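Local coordinates for penicillin-binding protein 2B (Streptococcus pneumoniae, PDB 2WAD) that is a penicillin-binding transpeptidase that probably cross-links peptides of adjacent glycan strands in cell-wall peptidoglycan as part of the elongation machinery, at residues A603-T616 against P663-Q675. Sequence-based numbering, arbitrary orientation.
Sequences AFSDGATVSISGKT and PAIARDIINLYNQ. Unlike the reference sequence in segment 603-616: Asp606 (reference Asn), Thr609 (reference Leu). Unlike the reference sequence in segment 663-675: Ala664 (reference Ser), Asn674 (reference Gln), Gln675 (reference Lys).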
ATOM      1  N   ALA A 603     -30.223   5.832  12.397  1.00 36.89           N
ATOM      2  CA  ALA A 603     -29.967   6.021  10.962  1.00 39.77           C
ATOM      3  C   ALA A 603     -29.353   4.807  10.249  1.00 39.82           C
ATOM      4  O   ALA A 603     -29.575   4.638   9.037  1.00 41.63           O
ATOM      5  CB  ALA A 603     -29.159   7.302  10.677  1.00 38.97           C
ATOM      6  N   PHE A 604     -28.608   3.983  10.993  1.00 37.00           N
ATOM      7  CA  PHE A 604     -28.049   2.712  10.490  1.00 38.44           C
ATOM      8  C   PHE A 604     -29.133   1.768   9.942  1.00 39.02           C
ATOM      9  O   PHE A 604     -28.889   1.066   8.969  1.00 36.58           O
ATOM     10  CB  PHE A 604     -27.303   1.909  11.579  1.00 37.50           C
ATOM     11  CG  PHE A 604     -25.904   2.383  11.882  1.00 34.43           C
ATOM     12  CD1 PHE A 604     -24.954   2.469  10.880  1.00 34.05           C
ATOM     13  CD2 PHE A 604     -25.537   2.702  13.188  1.00 37.16           C
ATOM     14  CE1 PHE A 604     -23.654   2.890  11.140  1.00 30.09           C
ATOM     15  CE2 PHE A 604     -24.222   3.116  13.478  1.00 40.48           C
ATOM     16  CZ  PHE A 604     -23.279   3.217  12.447  1.00 33.57           C
ATOM     17  N   SER A 605     -30.281   1.698  10.613  1.00 39.58           N
ATOM     18  CA  SER A 605     -31.326   0.721  10.274  1.00 42.17           C
ATOM     19  C   SER A 605     -32.339   1.260   9.272  1.00 42.82           C
ATOM     20  O   SER A 605     -33.107   0.483   8.712  1.00 43.33           O
ATOM     21  CB  SER A 605     -32.112   0.300  11.516  1.00 41.86           C
ATOM     22  OG  SER A 605     -31.254  -0.020  12.588  1.00 42.62           O
ATOM     23  N   ASP A 606     -32.333   2.572   9.047  1.00 43.94           N
ATOM     24  CA  ASP A 606     -33.345   3.237   8.218  1.00 43.87           C
ATOM     25  C   ASP A 606     -33.165   2.928   6.730  1.00 43.67           C
ATOM     26  O   ASP A 606     -32.368   3.573   6.041  1.00 43.64           O
ATOM     27  CB  ASP A 606     -33.313   4.750   8.464  1.00 43.38           C
ATOM     28  CG  ASP A 606     -34.391   5.508   7.693  1.00 50.43           C
ATOM     29  OD1 ASP A 606     -35.198   4.880   6.966  1.00 51.80           O
ATOM     30  OD2 ASP A 606     -34.430   6.754   7.824  1.00 48.04           O
ATOM     31  N   GLY A 607     -33.912   1.945   6.238  1.00 43.17           N
ATOM     32  CA  GLY A 607     -33.721   1.445   4.880  1.00 45.73           C
ATOM     33  C   GLY A 607     -32.652   0.361   4.771  1.00 46.19           C
ATOM     34  O   GLY A 607     -32.227   0.010   3.671  1.00 45.88           O
ATOM     35  N   ALA A 608     -32.237  -0.182   5.911  1.00 45.35           N
ATOM     36  CA  ALA A 608     -31.321  -1.327   5.971  1.00 44.20           C
ATOM     37  C   ALA A 608     -31.924  -2.631   5.445  1.00 44.78           C
ATOM     38  O   ALA A 608     -32.984  -3.050   5.923  1.00 45.19           O
ATOM     39  CB  ALA A 608     -30.832  -1.531   7.398  1.00 41.61           C
ATOM     40  N   THR A 609     -31.240  -3.282   4.498  1.00 44.16           N
ATOM     41  CA  THR A 609     -31.737  -4.528   3.900  1.00 44.87           C
ATOM     42  C   THR A 609     -31.277  -5.783   4.652  1.00 45.18           C
ATOM     43  O   THR A 609     -31.779  -6.878   4.401  1.00 44.15           O
ATOM     44  CB  THR A 609     -31.408  -4.645   2.385  1.00 44.67           C
ATOM     45  OG1 THR A 609     -29.991  -4.772   2.184  1.00 49.69           O
ATOM     46  CG2 THR A 609     -31.893  -3.434   1.630  1.00 43.02           C
ATOM     47  N   VAL A 610     -30.314  -5.617   5.561  1.00 45.00           N
ATOM     48  CA  VAL A 610     -29.943  -6.632   6.547  1.00 43.24           C
ATOM     49  C   VAL A 610     -29.805  -5.924   7.886  1.00 41.96           C
ATOM     50  O   VAL A 610     -29.651  -4.700   7.927  1.00 41.63           O
ATOM     51  CB  VAL A 610     -28.561  -7.304   6.251  1.00 47.64           C
ATOM     52  CG1 VAL A 610     -28.666  -8.315   5.113  1.00 45.89           C
ATOM     53  CG2 VAL A 610     -27.485  -6.253   5.994  1.00 42.50           C
ATOM     54  N   SER A 611     -29.860  -6.696   8.967  1.00 38.96           N
ATOM     55  CA  SER A 611     -29.660  -6.176  10.310  1.00 38.88           C
ATOM     56  C   SER A 611     -28.221  -5.679  10.488  1.00 39.28           C
ATOM     57  O   SER A 611     -27.271  -6.429  10.290  1.00 41.16           O
ATOM     58  CB  SER A 611     -29.965  -7.268  11.330  1.00 38.69           C
ATOM     59  OG  SER A 611     -29.676  -6.808  12.642  1.00 43.13           O
ATOM     60  N   ILE A 612     -28.086  -4.415  10.873  1.00 39.06           N
ATOM     61  CA  ILE A 612     -26.821  -3.712  11.007  1.00 36.12           C
ATOM     62  C   ILE A 612     -26.580  -3.352  12.475  1.00 37.74           C
ATOM     63  O   ILE A 612     -27.494  -2.864  13.161  1.00 35.68           O
ATOM     64  CB  ILE A 612     -26.843  -2.409  10.164  1.00 33.36           C
ATOM     65  CG1 ILE A 612     -26.977  -2.765   8.681  1.00 31.24           C
ATOM     66  CG2 ILE A 612     -25.569  -1.610  10.409  1.00 33.14           C
ATOM     67  CD1 ILE A 612     -26.948  -1.616   7.752  1.00 31.93           C
ATOM     68  N   SER A 613     -25.362  -3.624  12.946  1.00 36.75           N
ATOM     69  CA  SER A 613     -24.893  -3.194  14.263  1.00 36.63           C
ATOM     70  C   SER A 613     -23.735  -2.212  14.062  1.00 36.44           C
ATOM     71  O   SER A 613     -22.987  -2.309  13.086  1.00 40.22           O
ATOM     72  CB  SER A 613     -24.426  -4.411  15.059  1.00 37.31           C
ATOM     73  OG  SER A 613     -25.476  -5.351  15.228  1.00 42.58           O
ATOM     74  N   GLY A 614     -23.580  -1.234  14.940  1.00 34.29           N
ATOM     75  CA  GLY A 614     -22.525  -0.267  14.706  1.00 36.14           C
ATOM     76  C   GLY A 614     -22.330   0.708  15.846  1.00 35.87           C
ATOM     77  O   GLY A 614     -22.867   0.512  16.945  1.00 34.30           O
ATOM     78  N   LYS A 615     -21.590   1.782  15.569  1.00 33.58           N
ATOM     79  CA  LYS A 615     -21.300   2.798  16.595  1.00 36.60           C
ATOM     80  C   LYS A 615     -20.979   4.104  15.865  1.00 36.83           C
ATOM     81  O   LYS A 615     -20.279   4.100  14.861  1.00 38.64           O
ATOM     82  CB  LYS A 615     -20.113   2.332  17.464  1.00 35.73           C
ATOM     83  CG  LYS A 615     -19.671   3.279  18.573  1.00 38.33           C
ATOM     84  CD  LYS A 615     -20.730   3.352  19.661  1.00 28.82           C
ATOM     85  CE  LYS A 615     -20.434   4.438  20.690  1.00 33.66           C
ATOM     86  NZ  LYS A 615     -20.624   5.838  20.142  1.00 35.87           N
ATOM     87  N   THR A 616     -21.545   5.210  16.327  1.00 42.02           N
ATOM     88  CA  THR A 616     -21.323   6.531  15.749  1.00 44.68           C
ATOM     89  C   THR A 616     -20.187   7.311  16.425  1.00 50.59           C
ATOM     90  O   THR A 616     -19.781   7.019  17.563  1.00 51.06           O
ATOM     91  CB  THR A 616     -22.544   7.426  15.968  1.00 48.91           C
ATOM     92  OG1 THR A 616     -22.780   7.534  17.384  1.00 48.35           O
ATOM     93  CG2 THR A 616     -23.771   6.892  15.226  1.00 40.34           C
ATOM     94  N   PRO A 663     -23.257   7.349   9.701  1.00 34.39           N
ATOM     95  CA  PRO A 663     -24.033   6.110   9.737  1.00 35.57           C
ATOM     96  C   PRO A 663     -24.755   5.831   8.418  1.00 35.66           C
ATOM     97  O   PRO A 663     -24.884   4.672   8.022  1.00 37.72           O
ATOM     98  CB  PRO A 663     -25.073   6.381  10.834  1.00 38.99           C
ATOM     99  CG  PRO A 663     -24.409   7.433  11.729  1.00 37.60           C
ATOM    100  CD  PRO A 663     -23.547   8.248  10.842  1.00 34.80           C
ATOM    101  N   ALA A 664     -25.193   6.878   7.717  1.00 35.93           N
ATOM    102  CA  ALA A 664     -25.968   6.687   6.483  1.00 34.46           C
ATOM    103  C   ALA A 664     -25.040   6.219   5.365  1.00 32.54           C
ATOM    104  O   ALA A 664     -25.396   5.365   4.545  1.00 34.64           O
ATOM    105  CB  ALA A 664     -26.695   7.983   6.083  1.00 33.01           C
ATOM    106  N   ILE A 665     -23.835   6.763   5.331  1.00 31.32           N
ATOM    107  CA  ILE A 665     -22.835   6.263   4.385  1.00 33.35           C
ATOM    108  C   ILE A 665     -22.506   4.797   4.664  1.00 32.47           C
ATOM    109  O   ILE A 665     -22.563   3.972   3.755  1.00 31.47           O
ATOM    110  CB  ILE A 665     -21.552   7.122   4.366  1.00 33.85           C
ATOM    111  CG1 ILE A 665     -21.885   8.546   3.900  1.00 34.75           C
ATOM    112  CG2 ILE A 665     -20.514   6.497   3.437  1.00 33.04           C
ATOM    113  CD1 ILE A 665     -20.823   9.575   4.281  1.00 31.98           C
ATOM    114  N   ALA A 666     -22.217   4.474   5.926  1.00 33.51           N
ATOM    115  CA  ALA A 666     -21.947   3.095   6.353  1.00 34.74           C
ATOM    116  C   ALA A 666     -23.072   2.134   5.934  1.00 33.71           C
ATOM    117  O   ALA A 666     -22.846   1.049   5.400  1.00 38.32           O
ATOM    118  CB  ALA A 666     -21.728   3.045   7.899  1.00 28.57           C
ATOM    119  N   ARG A 667     -24.306   2.527   6.206  1.00 34.33           N
ATOM    120  CA  ARG A 667     -25.478   1.731   5.839  1.00 31.00           C
ATOM    121  C   ARG A 667     -25.549   1.531   4.338  1.00 30.39           C
ATOM    122  O   ARG A 667     -25.825   0.434   3.851  1.00 32.90           O
ATOM    123  CB  ARG A 667     -26.706   2.530   6.291  1.00 29.91           C
ATOM    124  CG  ARG A 667     -28.050   1.932   5.854  1.00 35.74           C
ATOM    125  CD  ARG A 667     -29.124   2.990   6.045  1.00 34.79           C
ATOM    126  NE  ARG A 667     -28.987   4.024   5.015  1.00 34.07           N
ATOM    127  CZ  ARG A 667     -29.358   5.285   5.181  1.00 40.35           C
ATOM    128  NH1 ARG A 667     -29.857   5.660   6.352  1.00 38.89           N
ATOM    129  NH2 ARG A 667     -29.221   6.163   4.187  1.00 34.69           N
ATOM    130  N   ASP A 668     -25.348   2.610   3.587  1.00 31.76           N
ATOM    131  CA  ASP A 668     -25.530   2.524   2.147  1.00 34.34           C
ATOM    132  C   ASP A 668     -24.414   1.690   1.523  1.00 36.18           C
ATOM    133  O   ASP A 668     -24.627   1.091   0.465  1.00 36.19           O
ATOM    134  CB  ASP A 668     -25.525   3.901   1.496  1.00 32.95           C
ATOM    135  CG  ASP A 668     -26.803   4.686   1.742  1.00 36.38           C
ATOM    136  OD1 ASP A 668     -26.822   5.863   1.344  1.00 39.31           O
ATOM    137  OD2 ASP A 668     -27.763   4.170   2.345  1.00 39.72           O
ATOM    138  N   ILE A 669     -23.223   1.703   2.122  1.00 33.37           N
ATOM    139  CA  ILE A 669     -22.170   0.798   1.662  1.00 35.52           C
ATOM    140  C   ILE A 669     -22.550  -0.644   1.961  1.00 35.76           C
ATOM    141  O   ILE A 669     -22.313  -1.533   1.142  1.00 35.48           O
ATOM    142  CB  ILE A 669     -20.773   1.098   2.260  1.00 35.15           C
ATOM    143  CG1 ILE A 669     -20.223   2.420   1.715  1.00 33.26           C
ATOM    144  CG2 ILE A 669     -19.785  -0.039   1.940  1.00 32.99           C
ATOM    145  CD1 ILE A 669     -19.082   3.027   2.550  1.00 32.63           C
ATOM    146  N   ILE A 670     -23.128  -0.882   3.135  1.00 36.58           N
ATOM    147  CA  ILE A 670     -23.567  -2.232   3.463  1.00 35.09           C
ATOM    148  C   ILE A 670     -24.663  -2.708   2.502  1.00 37.76           C
ATOM    149  O   ILE A 670     -24.606  -3.844   2.016  1.00 36.31           O
ATOM    150  CB  ILE A 670     -23.934  -2.381   4.963  1.00 36.24           C
ATOM    151  CG1 ILE A 670     -22.643  -2.266   5.793  1.00 37.79           C
ATOM    152  CG2 ILE A 670     -24.603  -3.739   5.267  1.00 29.89           C
ATOM    153  CD1 ILE A 670     -22.828  -2.407   7.267  1.00 39.54           C
ATOM    154  N   ASN A 671     -25.653  -1.861   2.225  1.00 36.75           N
ATOM    155  CA  ASN A 671     -26.735  -2.239   1.309  1.00 36.41           C
ATOM    156  C   ASN A 671     -26.136  -2.473  -0.074  1.00 38.05           C
ATOM    157  O   ASN A 671     -26.544  -3.386  -0.778  1.00 37.70           O
ATOM    158  CB  ASN A 671     -27.777  -1.123   1.165  1.00 35.28           C
ATOM    159  CG  ASN A 671     -28.730  -1.033   2.332  1.00 35.19           C
ATOM    160  OD1 ASN A 671     -28.880  -1.976   3.097  1.00 35.71           O
ATOM    161  ND2 ASN A 671     -29.442   0.094   2.430  1.00 35.90           N
ATOM    162  N   LEU A 672     -25.181  -1.640  -0.484  1.00 40.39           N
ATOM    163  CA  LEU A 672     -24.580  -1.814  -1.813  1.00 39.86           C
ATOM    164  C   LEU A 672     -23.959  -3.192  -1.916  1.00 41.92           C
ATOM    165  O   LEU A 672     -24.141  -3.905  -2.903  1.00 42.48           O
ATOM    166  CB  LEU A 672     -23.544  -0.740  -2.127  1.00 38.10           C
ATOM    167  CG  LEU A 672     -24.080   0.585  -2.684  1.00 44.41           C
ATOM    168  CD1 LEU A 672     -23.061   1.719  -2.591  1.00 41.89           C
ATOM    169  CD2 LEU A 672     -24.629   0.451  -4.118  1.00 43.44           C
ATOM    170  N   TYR A 673     -23.242  -3.579  -0.866  1.00 41.37           N
ATOM    171  CA  TYR A 673     -22.611  -4.893  -0.828  1.00 41.36           C
ATOM    172  C   TYR A 673     -23.593  -6.056  -0.848  1.00 42.59           C
ATOM    173  O   TYR A 673     -23.352  -7.060  -1.530  1.00 41.29           O
ATOM    174  CB  TYR A 673     -21.723  -5.038   0.407  1.00 40.36           C
ATOM    175  CG  TYR A 673     -20.888  -6.295   0.347  1.00 38.04           C
ATOM    176  CD1 TYR A 673     -19.881  -6.436  -0.602  1.00 37.82           C
ATOM    177  CD2 TYR A 673     -21.118  -7.349   1.222  1.00 32.81           C
ATOM    178  CE1 TYR A 673     -19.116  -7.604  -0.676  1.00 43.46           C
ATOM    179  CE2 TYR A 673     -20.344  -8.493   1.179  1.00 38.73           C
ATOM    180  CZ  TYR A 673     -19.343  -8.616   0.228  1.00 38.82           C
ATOM    181  OH  TYR A 673     -18.593  -9.761   0.163  1.00 40.46           O
ATOM    182  N   ASN A 674     -24.661  -5.936  -0.063  1.00 43.01           N
ATOM    183  CA  ASN A 674     -25.721  -6.946  -0.021  1.00 45.89           C
ATOM    184  C   ASN A 674     -26.401  -7.197  -1.368  1.00 45.92           C
ATOM    185  O   ASN A 674     -26.646  -8.332  -1.737  1.00 47.86           O
ATOM    186  CB  ASN A 674     -26.791  -6.620   1.019  1.00 43.29           C
ATOM    187  CG  ASN A 674     -27.692  -7.812   1.288  1.00 48.41           C
ATOM    188  OD1 ASN A 674     -27.215  -8.945   1.370  1.00 51.41           O
ATOM    189  ND2 ASN A 674     -28.996  -7.572   1.409  1.00 46.72           N
ATOM    190  N   GLN A 675     -26.702  -6.129  -2.095  1.00 48.49           N
ATOM    191  CA  GLN A 675     -27.106  -6.221  -3.490  1.00 51.97           C
ATOM    192  C   GLN A 675     -26.087  -7.054  -4.278  1.00 51.04           C
ATOM    193  O   GLN A 675     -26.444  -7.988  -4.990  1.00 51.80           O
ATOM    194  CB  GLN A 675     -27.154  -4.797  -4.057  1.00 52.71           C
ATOM    195  CG  GLN A 675     -28.252  -4.540  -5.057  1.00 64.43           C
ATOM    196  CD  GLN A 675     -28.389  -3.069  -5.422  1.00 73.91           C
ATOM    197  OE1 GLN A 675     -28.237  -2.189  -4.569  1.00 77.99           O
ATOM    198  NE2 GLN A 675     -28.686  -2.799  -6.694  1.00 72.76           N
TER
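Asn671 of the helix clasps the loop around Thr609 with both ends of its amide. Its OD1 accepts from Thr609 N (3.0 Å, nearly straight at 164°) and from Thr609 OG1, the two donors arriving from the same face of the amide. Asn671 ND2 gives a more bent bond to Gly607 O (3.1 Å), approaching above that carbonyl plane. With chi1 at 67°, Thr609 OG1 lies between its own backbone N and carbonyl carbon, where it can donate to Asn671 and accept from Asn674 ND2 at 3.1 Å. The other end of the Asn674 amide, OD1, accepts from Met679 N. One helical turn before Asn671, Arg667 NH1 donates to Ala603 O (2.9 Å), while NE and NH2 share Asp668 OD2 in a side-on salt bridge; these bonds fix the guanidinium beside the type II turn Ser605–Ala608.

Beside these polar contacts, Pro663 CB sits over one face of the Phe604 ring, 3.9 Å from its centroid, in a CH-pi contact, and Ala666 CB meets the ring edge. Ile612 CD1 and Val610 CG2 close on Ile670 CG2, and Thr616 CG2 touches Pro663 CG. The C-terminal helix thus packs against the loop leading into edge strand 613-616, whose Lys615 and Thr616 probably begin the KTG motif of this family, close to the probable acyl-ester serine, Ser386, in the penicillin-binding transpeptidase fold.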